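Local coordinates for protein molybdopterin synthase catalytic subunit (Homo sapiens, PDB 5MPO) that catalyses, as the large subunit of molybdopterin synthase, the transfer of two sulfur atoms from thiocarboxylated MOCS2A to precursor Z, giving the dithiolene of molybdopterin, at residues C[71-74]-C[75-79]; C[83-86]-C[87-91]. One frame throughout, in Å; residues are numbered along the deposited sequence.

Interaction 1. Residues C[71-74]-C[75-79]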
loop_
_atom_site.group_PDB
_atom_site.type_symbol
_atom_site.label_atom_id
_atom_site.label_comp_id
_atom_site.label_asym_id
_atom_site.label_seq_id
_atom_site.Cartn_x
_atom_site.Cartn_y
_atom_site.Cartn_z
ATOM N N LEU C 71 10.224 11.136 21.548
ATOM C CA LEU C 71 9.086 12.046 21.516
ATOM C C LEU C 71 9.300 13.357 22.336
ATOM O O LEU C 71 9.751 13.316 23.469
ATOM C CB LEU C 71 7.844 11.326 22.058
ATOM C CG LEU C 71 7.341 10.292 21.075
ATOM C CD1 LEU C 71 6.272 9.394 21.680
ATOM C CD2 LEU C 71 6.836 11.008 19.822
ATOM N N PRO C 72 8.907 14.506 21.819
ATOM C CA PRO C 72 8.056 14.642 20.653
ATOM C C PRO C 72 8.760 14.811 19.302
ATOM O O PRO C 72 8.068 15.103 18.323
ATOM C CB PRO C 72 7.267 15.935 20.989
ATOM C CG PRO C 72 8.166 16.706 21.914
ATOM C CD PRO C 72 9.304 15.822 22.333
ATOM N N MET C 73 10.085 14.638 19.223
ATOM C CA MET C 73 10.797 14.889 17.970
ATOM C C MET C 73 10.321 13.949 16.837
ATOM O O MET C 73 10.227 14.351 15.679
ATOM C CB MET C 73 12.301 14.684 18.135
ATOM C CG MET C 73 13.117 15.151 16.927
ATOM S SD MET C 73 14.856 14.731 17.052
ATOM C CE MET C 73 15.565 15.141 15.452
ATOM N N ALA C 74 10.062 12.700 17.180
ATOM C CA ALA C 74 9.603 11.726 16.197
ATOM C C ALA C 74 8.290 12.175 15.611
ATOM O O ALA C 74 8.069 12.041 14.414
ATOM C CB ALA C 74 9.429 10.379 16.830
ATOM N N GLU C 75 7.457 12.757 16.456
ATOM C CA GLU C 75 6.259 13.441 15.990
ATOM C C GLU C 75 6.530 14.570 15.002
ATOM O O GLU C 75 5.949 14.608 13.900
ATOM C CB GLU C 75 5.458 13.967 17.135
ATOM C CG GLU C 75 3.975 13.967 16.824
ATOM C CD GLU C 75 3.146 13.862 18.077
ATOM O OE1 GLU C 75 2.012 14.411 18.056
ATOM O OE2 GLU C 75 3.651 13.229 19.055
ATOM N N ASN C 76 7.436 15.465 15.372
ATOM C CA ASN C 76 7.739 16.579 14.502
ATOM C C ASN C 76 8.281 16.060 13.155
ATOM O O ASN C 76 7.952 16.646 12.080
ATOM C CB ASN C 76 8.723 17.550 15.135
ATOM C CG ASN C 76 8.739 18.906 14.424
ATOM O OD1 ASN C 76 7.684 19.520 14.234
ATOM N ND2 ASN C 76 9.936 19.387 14.028
ATOM N N GLU C 77 9.060 14.975 13.207
ATOM C CA GLU C 77 9.772 14.505 12.020
ATOM C C GLU C 77 8.778 13.866 11.071
ATOM O O GLU C 77 8.833 14.083 9.876
ATOM C CB GLU C 77 10.926 13.545 12.319
ATOM C CG GLU C 77 12.217 14.199 12.788
ATOM C CD GLU C 77 12.895 15.153 11.840
ATOM O OE1 GLU C 77 13.302 14.759 10.729
ATOM O OE2 GLU C 77 13.126 16.310 12.261
ATOM N N VAL C 78 7.813 13.173 11.622
ATOM C CA VAL C 78 6.689 12.724 10.839
ATOM C C VAL C 78 5.853 13.908 10.276
ATOM O O VAL C 78 5.460 13.847 9.118
ATOM C CB VAL C 78 5.819 11.763 11.625
ATOM C CG1 VAL C 78 4.569 11.366 10.820
ATOM C CG2 VAL C 78 6.624 10.511 12.012
ATOM N N ARG C 79 5.658 14.990 11.025
ATOM C CA ARG C 79 4.976 16.154 10.470
ATOM C C ARG C 79 5.739 16.687 9.277
ATOM O O ARG C 79 5.147 17.203 8.351
ATOM C CB ARG C 79 4.736 17.301 11.509
ATOM C CG ARG C 79 3.661 16.958 12.556
ATOM C CD ARG C 79 3.233 18.077 13.524
ATOM N NE ARG C 79 4.376 18.551 14.332
ATOM C CZ ARG C 79 4.659 18.231 15.611
ATOM N NH1 ARG C 79 3.873 17.430 16.338
ATOM N NH2 ARG C 79 5.768 18.718 16.178
#
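The carboxylate of Glu-75 meets the side chain of Leu-71. CB of Glu-75 sits against the carbonyl oxygen of Pro-72, with 3.1 Å between CB and O. The chain then runs out extended through CG to the carboxylate. There OE2 meets CD2 of Leu-71 at 4.0 Å, the two side chains crossing at a slant. OE1 lies 3.9 Å from NH1 of Arg-79, a long salt bridge. Arg-79 gains a firmer hold from Asn-76: its NH2 donates to OD1 of Asn-76 at 2.8 Å. The Arg-79 guanidinium lies with one face over the backbone of Glu-75 and Asn-76.

This is the start of helix 73-88, with Pro-72 as N-cap after a cis peptide bond. The N-H of Asn-76 bonds to Pro-72 O at 3.0 Å. Glu-77 N to Met-73 O and Val-78 N to Ala-74 O follow as i to i+4 bonds. Met-73 and Glu-77 lie side by side and point the same way. With CG of Met-73 anti to the backbone N (chi1 -171°), its extended chain brings CE to 4.2 Å from OE2 of Glu-77. That carboxylate forms a salt bridge with Lys-80. Leu-71 and Ala-74 also pack on Phe-24 of strand 20-25.

Interaction 2. Residues C[83-86]-C[87-91]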
loop_
_atom_site.group_PDB
_atom_site.type_symbol
_atom_site.label_atom_id
_atom_site.label_comp_id
_atom_site.label_asym_id
_atom_site.label_seq_id
_atom_site.Cartn_x
_atom_site.Cartn_y
_atom_site.Cartn_z
ATOM N N SER C 83 4.347 17.023 5.351
ATOM C CA SER C 83 4.396 18.295 4.698
ATOM C C SER C 83 5.173 18.160 3.370
ATOM O O SER C 83 4.830 18.719 2.348
ATOM C CB SER C 83 5.024 19.275 5.718
ATOM O OG SER C 83 5.314 20.505 5.131
ATOM N N ASP C 84 6.237 17.389 3.375
ATOM C CA ASP C 84 6.972 17.169 2.160
ATOM C C ASP C 84 6.157 16.356 1.153
ATOM O O ASP C 84 6.170 16.638 -0.032
ATOM C CB ASP C 84 8.269 16.488 2.517
ATOM C CG ASP C 84 9.273 17.482 3.216
ATOM O OD1 ASP C 84 9.150 18.738 3.092
ATOM O OD2 ASP C 84 10.201 17.002 3.860
ATOM N N ILE C 85 5.450 15.360 1.632
ATOM C CA ILE C 85 4.557 14.612 0.804
ATOM C C ILE C 85 3.567 15.539 0.117
ATOM O O ILE C 85 3.394 15.442 -1.083
ATOM C CB ILE C 85 3.797 13.541 1.586
ATOM C CG1 ILE C 85 4.717 12.339 1.842
ATOM C CG2 ILE C 85 2.565 13.092 0.833
ATOM C CD1 ILE C 85 4.122 11.314 2.765
ATOM N N ARG C 86 2.975 16.461 0.849
ATOM C CA ARG C 86 2.012 17.385 0.230
ATOM C C ARG C 86 2.669 18.427 -0.713
ATOM O O ARG C 86 1.987 19.080 -1.471
ATOM C CB ARG C 86 1.205 18.101 1.298
ATOM C CG ARG C 86 0.318 17.194 2.090
ATOM C CD ARG C 86 -0.306 17.933 3.268
ATOM N NE ARG C 86 -1.033 17.004 4.158
ATOM C CZ ARG C 86 -2.198 16.420 3.892
ATOM N NH1 ARG C 86 -2.847 16.663 2.782
ATOM N NH2 ARG C 86 -2.744 15.594 4.776
ATOM N N GLN C 87 3.986 18.564 -0.684
ATOM C CA GLN C 87 4.657 19.458 -1.613
ATOM C C GLN C 87 4.793 18.787 -2.991
ATOM O O GLN C 87 4.806 19.441 -4.015
ATOM C CB GLN C 87 5.933 20.025 -0.987
ATOM C CG GLN C 87 7.162 20.068 -1.909
ATOM C CD GLN C 87 8.469 20.568 -1.238
ATOM O OE1 GLN C 87 8.554 20.780 0.007
ATOM N NE2 GLN C 87 9.495 20.770 -2.078
ATOM N N LYS C 88 4.790 17.479 -3.047
ATOM C CA LYS C 88 4.852 16.830 -4.338
ATOM C C LYS C 88 3.548 16.201 -4.886
ATOM O O LYS C 88 3.240 16.338 -6.066
ATOM C CB LYS C 88 5.891 15.725 -4.289
ATOM C CG LYS C 88 5.961 14.986 -5.595
ATOM C CD LYS C 88 7.112 14.073 -5.647
ATOM C CE LYS C 88 7.062 13.338 -6.949
ATOM N NZ LYS C 88 8.134 12.356 -6.945
ATOM N N TRP C 89 2.850 15.482 -4.019
ATOM C CA TRP C 89 1.776 14.589 -4.354
ATOM C C TRP C 89 0.399 15.167 -3.929
ATOM O O TRP C 89 0.285 15.695 -2.847
ATOM C CB TRP C 89 2.003 13.269 -3.625
ATOM C CG TRP C 89 3.091 12.427 -4.219
ATOM C CD1 TRP C 89 3.064 11.807 -5.448
ATOM C CD2 TRP C 89 4.338 12.073 -3.631
ATOM N NE1 TRP C 89 4.202 11.099 -5.650
ATOM C CE2 TRP C 89 5.017 11.239 -4.566
ATOM C CE3 TRP C 89 4.938 12.339 -2.397
ATOM C CZ2 TRP C 89 6.284 10.674 -4.314
ATOM C CZ3 TRP C 89 6.236 11.797 -2.136
ATOM C CH2 TRP C 89 6.886 10.974 -3.106
ATOM N N PRO C 90 -0.658 15.005 -4.768
ATOM C CA PRO C 90 -2.028 15.492 -4.488
ATOM C C PRO C 90 -2.809 14.599 -3.543
ATOM O O PRO C 90 -3.884 14.112 -3.881
ATOM C CB PRO C 90 -2.695 15.465 -5.870
ATOM C CG PRO C 90 -2.034 14.326 -6.581
ATOM C CD PRO C 90 -0.574 14.411 -6.135
ATOM N N VAL C 91 -2.329 14.463 -2.326
ATOM C CA VAL C 91 -2.982 13.577 -1.364
ATOM C C VAL C 91 -4.009 14.352 -0.543
ATOM O O VAL C 91 -3.880 15.550 -0.363
ATOM C CB VAL C 91 -1.943 12.866 -0.438
ATOM C CG1 VAL C 91 -0.920 12.120 -1.279
ATOM C CG2 VAL C 91 -1.253 13.843 0.535
#
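Ile-85 makes the apolar part of this contact through its CG2 branch. CG2 is anti to the backbone N, which turns it to the residues that follow the helix. It meets CE3 of Trp-89 at 4.1 Å and CG2 of Val-91 at 3.9 Å. The Val-91 methyl also lies over one face of the Arg-86 guanidinium, 3.9 Å from NH1, and the two side chains cross at about a right angle. One face of the Trp-89 ring carries CD of Lys-88, 3.6 Å above the plane and over its centre.

The backbone bonds show helix 73-88 ending. Ile-85 O takes two N-H groups. Trp-89 N comes almost straight on at 3.0 Å (N-H...O 170°), while Lys-88 N, at 3.2 Å, stands above the carbonyl plane. Gln-87 N bonds to Asp-84 O, also from above the plane. Trp-89 is the first residue to leave helical angles, and Pro-90 centres an inverse gamma turn leading to strand 91-99.

The polar ends are held by other parts of the chain. Arg-86 NH2 forms a salt bridge with Asp-20, and its NH1 donates to Lys-92 O. Trp-89 NE1 bonds to Glu-124 of helix 119-136, whose Ala-125 and Tyr-128 pack on Ile-85.

Interaction 1 and interaction 2 are the two ends of helix 73-88. Residues 71-79 start it and residues 83-91 finish it; their centres lie 18 Å apart, and they do not otherwise touch. The N-terminal end is partly buried and packs against the chain of another protein in the assembly. The C-terminal end is a surface contact that no other chain of the assembly touches. Both ends make contacts with strand 20-25 in the same chain, through Phe-24 and Asp-20 respectively. Neither is at the predicted substrate site. The Val-78 side chain is about 11 Å from that of Lys-134, and the Val-91 side chain about 10 Å from that of His-118.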